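DUF3822 family protein (Bacteroides thetaiotaomicron VPI-5482, PDB 3HRG) is of unknown function but has an actin-like ATPase fold, which suggests a relation to the nucleotide-binding proteins of that superfamily. Local coordinates at residues K9-S14 with I26-N31; T145-Y150 with N246-Q251. All coordinates share one frame; numbering follows the deposited sequence.

Contact 1 of 2, residues K9-S14 with I26-N31; sequences KQYTLS and IYNPIN
T12 and Y27 form an antiparallel hydrogen-bonded pair. T12 N donates to Y27 O over 3.0 Å in an almost straight bond, 173° at the hydrogen, while Y27 N returns a bond of 2.9 Å to T12 O. The same T12 O also receives a CA-H...O contact from I26. Next along the strands, L13 and I26 make a non-hydrogen-bonded pair whose side chains share one face of the sheet, with L13 CD1 4.0 Å from I26 CG1. The other branch of I26, CG2, touches Y11 CB.

Beyond the paired residues the Y11 ring takes over. With CG of N28 anti to its own backbone N (chi1 179°), the amide passes obliquely by the CE1 side of the Y11 ring, its plane turned 39° from that of the tyrosine; N28 CG comes to 3.3 Å from Y11 CE1. N28 CB makes an off-centre CH-pi contact with the same ring.

Water joins the polar ends: it lies in the ring plane at 2.8 Å from Y11 OH and accepts from N28 ND2. At the other end of the amide, N28 OD1 receives N31 N from above the carbonyl plane, an Asx motif that ties the N28 side chain to the turn, and a weak bond from I30 N. Farther out, the Q10 and I30 side chains cross at about a right angle, NE2 of Q10 against CD1 of I30.

The contact lies at the open end of the hairpin 12-17/22-28. Strand 33-40 continues the sheet beyond I26, and strand 68-73 flanks 12-17 on its other edge.

Contact 2 of 2, residues T145-Y150 with N246-Q251; sequences TPLIEY and NNIDMQ
I248 has CG1 anti to its backbone N (chi1 -166°), which sends its two branches to different partners on helix 144-154: CG1 and CD1 to Y150, CG2 to L147. Y150 answers with CG likewise anti to its N (chi1 -179°), and this carries the ring from one helix toward the first turn of the other. There Y150 CE2 lies 3.7 Å from I248 CD1 and 3.9 Å from I248 CG1, so one ring carbon rests against the extended branch of the isoleucine.

One turn earlier, L147 uses a single methyl group. Its CD2 is 3.8 Å from I248 CG2 and 4.1 Å from D249 CA, reaching both the isoleucine branch and the backbone of the following residue. P146 adds a looser touch, with CB 4.5 Å from D249 O.

No hydrogen bond crosses between 145-150 and 246-251; the join is apolar. The D249 carboxylate leads away from helix 144-154 and forms a salt bridge through OD2 with R16 on strand 12-17. A252, one turn beyond I248, continues the interface against P146, L147 and Y150.

The result is a buried helix-helix contact near the middle of the chain. Helix 144-154 follows the last strand of one five-stranded mixed sheet and precedes the first strand of the other. The two sheets share the strand order 3-2-1-4-5, the duplicated arrangement characteristic of the actin-like ATPase fold.

The two contacts follow one another along the chain, and their centres are 18 Å apart. They nevertheless meet: S14 O, at the inner end of 9-14, packs 3.5 Å from M250 CE, the methyl of a selenomethionine on 246-251. Strand 12-17 thus connects them, pairing with 22-28 in contact 1 while its S14 and R16 face helix 248-255 of contact 2. The centre of contact 1 lies about 21 Å from the centre of the chain, that of contact 2 about 6 Å. An unidentified ligand is bound about 12 Å from the L147 side chain, too far for that residue to touch it.

Contact 1 of 2, residues K9-S14 with I26-N31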
# COMPACT_ATOMS: atom_id res chain seq x y z
N LYS A 9 -20.89 -14.21 -5.81
CA LYS A 9 -21.70 -12.98 -5.88
C LYS A 9 -21.96 -12.33 -4.52
O LYS A 9 -22.42 -11.18 -4.48
CB LYS A 9 -23.03 -13.22 -6.62
CG LYS A 9 -22.79 -13.42 -8.12
CD LYS A 9 -24.05 -13.61 -8.94
CE LYS A 9 -24.67 -14.99 -8.69
NZ LYS A 9 -23.75 -16.07 -9.17
N GLN A 10 -21.71 -13.06 -3.43
CA GLN A 10 -21.78 -12.47 -2.09
C GLN A 10 -20.43 -12.02 -1.52
O GLN A 10 -20.39 -11.42 -0.45
CB GLN A 10 -22.37 -13.49 -1.12
CG GLN A 10 -23.87 -13.65 -1.31
CD GLN A 10 -24.44 -14.63 -0.33
OE1 GLN A 10 -24.05 -15.81 -0.34
NE2 GLN A 10 -25.40 -14.15 0.51
N TYR A 11 -19.35 -12.31 -2.24
CA TYR A 11 -18.01 -12.11 -1.73
C TYR A 11 -17.26 -10.94 -2.38
O TYR A 11 -17.65 -10.45 -3.44
CB TYR A 11 -17.18 -13.39 -1.85
CG TYR A 11 -17.78 -14.65 -1.28
CD1 TYR A 11 -18.68 -14.63 -0.21
CD2 TYR A 11 -17.38 -15.89 -1.75
CE1 TYR A 11 -19.21 -15.82 0.32
CE2 TYR A 11 -17.89 -17.10 -1.21
CZ TYR A 11 -18.80 -17.05 -0.17
OH TYR A 11 -19.32 -18.23 0.35
N THR A 12 -16.20 -10.54 -1.68
CA THR A 12 -15.38 -9.41 -2.09
C THR A 12 -14.03 -9.93 -2.55
O THR A 12 -13.39 -10.68 -1.83
CB THR A 12 -15.20 -8.39 -0.93
OG1 THR A 12 -16.47 -7.83 -0.59
CG2 THR A 12 -14.26 -7.21 -1.32
N LEU A 13 -13.63 -9.56 -3.76
CA LEU A 13 -12.33 -9.90 -4.31
C LEU A 13 -11.42 -8.70 -4.12
O LEU A 13 -11.78 -7.61 -4.53
CB LEU A 13 -12.43 -10.16 -5.80
CG LEU A 13 -11.15 -10.45 -6.60
CD1 LEU A 13 -10.51 -11.73 -6.05
CD2 LEU A 13 -11.46 -10.54 -8.09
N SER A 14 -10.23 -8.90 -3.56
CA SER A 14 -9.26 -7.80 -3.39
C SER A 14 -8.03 -8.21 -4.16
O SER A 14 -7.57 -9.36 -4.07
CB SER A 14 -8.95 -7.50 -1.95
OG SER A 14 -10.10 -7.06 -1.27
N ILE A 26 -10.13 -13.36 -1.23
CA ILE A 26 -11.58 -13.41 -1.27
C ILE A 26 -12.05 -13.33 0.18
O ILE A 26 -11.58 -14.08 1.02
CB ILE A 26 -12.07 -14.70 -2.02
CG1 ILE A 26 -11.69 -14.58 -3.50
CG2 ILE A 26 -13.57 -14.84 -1.88
CD1 ILE A 26 -12.19 -15.70 -4.39
N TYR A 27 -12.93 -12.37 0.46
CA TYR A 27 -13.50 -12.11 1.76
C TYR A 27 -15.00 -12.45 1.73
O TYR A 27 -15.73 -11.99 0.85
CB TYR A 27 -13.30 -10.65 2.18
CG TYR A 27 -14.10 -10.23 3.39
CD1 TYR A 27 -13.74 -10.64 4.67
CD2 TYR A 27 -15.23 -9.44 3.26
CE1 TYR A 27 -14.47 -10.26 5.78
CE2 TYR A 27 -15.97 -9.05 4.36
CZ TYR A 27 -15.59 -9.47 5.62
OH TYR A 27 -16.34 -9.10 6.69
N ASN A 28 -15.42 -13.26 2.71
CA ASN A 28 -16.78 -13.72 2.90
C ASN A 28 -17.36 -12.95 4.08
O ASN A 28 -16.96 -13.21 5.19
CB ASN A 28 -16.79 -15.24 3.18
CG ASN A 28 -18.19 -15.81 3.41
OD1 ASN A 28 -19.15 -15.06 3.60
ND2 ASN A 28 -18.31 -17.13 3.40
N PRO A 29 -18.28 -12.00 3.83
CA PRO A 29 -18.87 -11.27 4.98
C PRO A 29 -19.96 -12.05 5.70
O PRO A 29 -20.31 -11.68 6.82
CB PRO A 29 -19.52 -10.04 4.34
CG PRO A 29 -19.96 -10.55 3.00
CD PRO A 29 -18.87 -11.54 2.56
N ILE A 30 -20.50 -13.09 5.07
CA ILE A 30 -21.59 -13.89 5.64
C ILE A 30 -21.09 -14.66 6.85
O ILE A 30 -21.68 -14.57 7.93
CB ILE A 30 -22.26 -14.85 4.59
CG1 ILE A 30 -22.79 -14.09 3.36
CG2 ILE A 30 -23.38 -15.60 5.23
CD1 ILE A 30 -23.77 -12.92 3.68
N ASN A 31 -20.01 -15.42 6.70
CA ASN A 31 -19.44 -16.15 7.84
C ASN A 31 -18.23 -15.40 8.43
O ASN A 31 -17.64 -15.86 9.40
CB ASN A 31 -19.06 -17.57 7.47
CG ASN A 31 -17.89 -17.62 6.56
OD1 ASN A 31 -17.22 -16.60 6.35
ND2 ASN A 31 -17.60 -18.79 6.01
O HOH W 1 -21.24 -18.05 2.39

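Contact 2 of 2, residues T145-Y150 with N246-Q251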
# COMPACT_ATOMS: atom_id res chain seq x y z
N THR A 145 -3.59 4.01 1.09
CA THR A 145 -4.89 4.32 1.72
C THR A 145 -5.26 3.36 2.89
O THR A 145 -5.40 3.83 4.03
CB THR A 145 -5.95 4.46 0.65
OG1 THR A 145 -5.58 5.55 -0.21
CG2 THR A 145 -7.34 4.69 1.27
N PRO A 146 -5.40 2.04 2.63
CA PRO A 146 -5.65 1.17 3.77
C PRO A 146 -4.48 1.12 4.77
O PRO A 146 -4.73 0.91 5.95
CB PRO A 146 -5.83 -0.22 3.12
CG PRO A 146 -5.22 -0.06 1.74
CD PRO A 146 -5.51 1.30 1.35
N LEU A 147 -3.23 1.29 4.33
CA LEU A 147 -2.10 1.24 5.25
C LEU A 147 -2.17 2.40 6.27
O LEU A 147 -1.98 2.18 7.46
CB LEU A 147 -0.76 1.22 4.53
CG LEU A 147 -0.33 -0.08 3.82
CD1 LEU A 147 1.06 0.06 3.20
CD2 LEU A 147 -0.34 -1.27 4.77
N ILE A 148 -2.50 3.58 5.80
CA ILE A 148 -2.62 4.75 6.68
C ILE A 148 -3.75 4.57 7.66
O ILE A 148 -3.57 4.82 8.85
CB ILE A 148 -2.85 6.04 5.87
CG1 ILE A 148 -1.54 6.40 5.18
CG2 ILE A 148 -3.31 7.18 6.79
CD1 ILE A 148 -1.64 7.47 4.13
N GLU A 149 -4.91 4.08 7.20
CA GLU A 149 -6.02 3.86 8.13
C GLU A 149 -5.65 2.84 9.23
O GLU A 149 -5.94 3.02 10.42
CB GLU A 149 -7.27 3.39 7.40
CG GLU A 149 -7.72 4.39 6.38
CD GLU A 149 -9.11 4.17 5.85
OE1 GLU A 149 -9.77 3.18 6.25
OE2 GLU A 149 -9.55 5.03 5.06
N TYR A 150 -5.01 1.76 8.82
CA TYR A 150 -4.58 0.71 9.73
C TYR A 150 -3.51 1.21 10.72
O TYR A 150 -3.64 1.04 11.92
CB TYR A 150 -4.04 -0.45 8.91
CG TYR A 150 -3.57 -1.65 9.72
CD1 TYR A 150 -4.48 -2.59 10.17
CD2 TYR A 150 -2.21 -1.85 9.99
CE1 TYR A 150 -4.06 -3.73 10.90
CE2 TYR A 150 -1.78 -2.97 10.73
CZ TYR A 150 -2.72 -3.90 11.16
OH TYR A 150 -2.34 -5.00 11.87
N ASN A 246 4.91 -9.69 6.63
CA ASN A 246 4.65 -9.53 5.22
C ASN A 246 3.15 -9.45 4.99
O ASN A 246 2.34 -9.75 5.89
CB ASN A 246 5.26 -10.70 4.42
N ASN A 247 2.78 -9.02 3.79
CA ASN A 247 1.38 -8.94 3.36
C ASN A 247 0.40 -8.23 4.32
O ASN A 247 -0.77 -8.61 4.43
CB ASN A 247 0.91 -10.36 3.01
CG ASN A 247 1.79 -11.01 1.94
OD1 ASN A 247 2.01 -10.42 0.87
ND2 ASN A 247 2.29 -12.22 2.21
N ILE A 248 0.90 -7.19 4.98
CA ILE A 248 0.08 -6.39 5.92
C ILE A 248 -1.07 -5.63 5.21
O ILE A 248 -2.11 -5.33 5.83
CB ILE A 248 1.01 -5.45 6.77
CG1 ILE A 248 0.26 -4.88 7.97
CG2 ILE A 248 1.63 -4.34 5.91
CD1 ILE A 248 1.19 -4.16 8.95
N ASP A 249 -0.86 -5.33 3.92
CA ASP A 249 -1.83 -4.65 3.03
C ASP A 249 -3.26 -5.20 3.04
O ASP A 249 -4.22 -4.42 3.08
CB ASP A 249 -1.35 -4.74 1.58
CG ASP A 249 -1.17 -6.20 1.10
OD1 ASP A 249 -0.29 -6.92 1.62
OD2 ASP A 249 -1.92 -6.66 0.23
N MSE A 250 -3.39 -6.53 2.96
CA MSE A 250 -4.70 -7.22 2.93
C MSE A 250 -5.28 -7.20 4.34
O MSE A 250 -6.50 -7.06 4.50
CB MSE A 250 -4.60 -8.68 2.44
CG MSE A 250 -4.22 -8.93 0.97
SE MSE A 250 -5.50 -8.24 -0.34
CE MSE A 250 -4.79 -9.02 -1.99
N GLN A 251 -4.40 -7.39 5.34
CA GLN A 251 -4.78 -7.31 6.75
C GLN A 251 -5.34 -5.90 6.98
O GLN A 251 -6.41 -5.74 7.57
CB GLN A 251 -3.58 -7.60 7.67